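Local coordinates for ceramide very long chain fatty acid hydroxylase SCS7 (Saccharomyces cerevisiae, PDB 4ZR1), which hydroxylates the very long chain fatty acids of sphingolipids, probably at C-2 of the acyl chain of dihydroceramides and phytoceramides, in the endoplasmic reticulum membrane, at residues Ala110-Pro113 against Val114-Tyr117. Sequence-based numbering, arbitrary orientation.
Sequences AWLP and VVVY
Trp111 and Val114 meet on one flank of the first transmembrane helix, their side chains running alongside each other in the same direction. The valine methyl CG2 reaches the benzo edge of the indole close to the ring plane, 3.9 Å from Trp111 CE3. That methyl lies beside the backbone N of Val114, with CG1 anti to it (chi1 176°), which turns CG2 back toward the preceding turn. Ala110 CB rests over one indole face, offset toward the rim. A looser apolar touch joins Leu112 CD2 to Val115 CG2 at 4.4 Å.

The backbone bonds are those of a proline-kinked alpha helix. Pro113 has no N-H to give to the turn before it, whereas Pro113 O accepts from Tyr117 N at 3.0 Å. Val116 N donates to Leu112 O at 3.0 Å, and the N-H of Val115 points fairly straight at Trp111 O (160°, N to O 2.9 Å). Trp111 O also receives a weak second bond from Val114 N, bent to 119°.

The face carrying Trp111, Val114 and Val115 turns to its neighbours in the bundle: Val114 and Val115 touch Leu222 of helix 211-236, while the Trp111 ring meets Phe194 of helix 191-208 at an inclined angle. A bound tridecane lies about 5 Å from the Trp111 side chain. Regular i to i-4 bonding thus starts at Val115 and runs through Tyr117, Val114 N being left to the weak three-residue bond. The side-chain contacts between the two turns are apolar, a chemistry suited to a membrane-spanning helix packed against other helices, with a bound hydrocarbon chain nearby.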
loop_
_atom_site.group_PDB
_atom_site.type_symbol
_atom_site.label_atom_id
_atom_site.label_comp_id
_atom_site.label_asym_id
_atom_site.label_seq_id
_atom_site.Cartn_x
_atom_site.Cartn_y
_atom_site.Cartn_z
ATOM N N ALA A 110 -15.227 1.001 9.925
ATOM C CA ALA A 110 -14.546 1.740 10.976
ATOM C C ALA A 110 -14.630 3.246 10.748
ATOM O O ALA A 110 -14.822 4.007 11.696
ATOM C CB ALA A 110 -13.090 1.302 11.086
ATOM N N TRP A 111 -14.509 3.686 9.498
ATOM C CA TRP A 111 -14.236 5.105 9.263
ATOM C C TRP A 111 -15.365 5.929 8.654
ATOM O O TRP A 111 -15.435 7.134 8.888
ATOM C CB TRP A 111 -12.982 5.231 8.405
ATOM C CG TRP A 111 -11.790 4.618 9.097
ATOM C CD1 TRP A 111 -10.985 3.624 8.620
ATOM C CD2 TRP A 111 -11.298 4.936 10.408
ATOM N NE1 TRP A 111 -10.011 3.320 9.541
ATOM C CE2 TRP A 111 -10.184 4.106 10.647
ATOM C CE3 TRP A 111 -11.687 5.845 11.396
ATOM C CZ2 TRP A 111 -9.455 4.157 11.828
ATOM C CZ3 TRP A 111 -10.966 5.898 12.566
ATOM C CH2 TRP A 111 -9.859 5.057 12.776
ATOM N N LEU A 112 -16.248 5.301 7.888
ATOM C CA LEU A 112 -17.406 6.018 7.369
ATOM C C LEU A 112 -18.301 6.621 8.474
ATOM O O LEU A 112 -18.901 7.665 8.264
ATOM C CB LEU A 112 -18.237 5.110 6.467
ATOM C CG LEU A 112 -17.676 4.809 5.075
ATOM C CD1 LEU A 112 -18.732 4.083 4.235
ATOM C CD2 LEU A 112 -17.230 6.073 4.381
ATOM N N PRO A 113 -18.403 5.979 9.653
ATOM C CA PRO A 113 -19.133 6.739 10.677
ATOM C C PRO A 113 -18.399 7.994 11.134
ATOM O O PRO A 113 -19.046 8.961 11.515
ATOM C CB PRO A 113 -19.266 5.739 11.831
ATOM C CG PRO A 113 -19.242 4.412 11.167
ATOM C CD PRO A 113 -18.254 4.565 10.039
ATOM N N VAL A 114 -17.071 7.983 11.108
ATOM C CA VAL A 114 -16.332 9.179 11.478
ATOM C C VAL A 114 -16.526 10.255 10.395
ATOM O O VAL A 114 -16.707 11.425 10.714
ATOM C CB VAL A 114 -14.828 8.875 11.707
ATOM C CG1 VAL A 114 -14.063 10.151 11.989
ATOM C CG2 VAL A 114 -14.664 7.911 12.882
ATOM N N VAL A 115 -16.524 9.847 9.126
ATOM C CA VAL A 115 -16.778 10.763 8.015
ATOM C C VAL A 115 -18.126 11.461 8.154
ATOM O O VAL A 115 -18.225 12.684 8.049
ATOM C CB VAL A 115 -16.741 10.038 6.651
ATOM C CG1 VAL A 115 -17.271 10.943 5.567
ATOM C CG2 VAL A 115 -15.333 9.599 6.319
ATOM N N VAL A 116 -19.157 10.668 8.405
ATOM C CA VAL A 116 -20.516 11.171 8.524
ATOM C C VAL A 116 -20.711 12.072 9.752
ATOM O O VAL A 116 -21.460 13.049 9.692
ATOM C CB VAL A 116 -21.517 10.005 8.567
ATOM C CG1 VAL A 116 -22.919 10.505 8.884
ATOM C CG2 VAL A 116 -21.500 9.245 7.237
ATOM N N TYR A 117 -20.031 11.765 10.855
ATOM C CA TYR A 117 -20.158 12.595 12.049
ATOM C C TYR A 117 -19.539 13.971 11.833
ATOM O O TYR A 117 -20.171 14.986 12.124
ATOM C CB TYR A 117 -19.511 11.940 13.262
ATOM C CG TYR A 117 -19.375 12.889 14.443
ATOM C CD1 TYR A 117 -20.414 13.057 15.351
ATOM C CD2 TYR A 117 -18.211 13.630 14.634
ATOM C CE1 TYR A 117 -20.295 13.935 16.414
ATOM C CE2 TYR A 117 -18.085 14.505 15.689
ATOM C CZ TYR A 117 -19.125 14.657 16.580
ATOM O OH TYR A 117 -18.985 15.535 17.639
#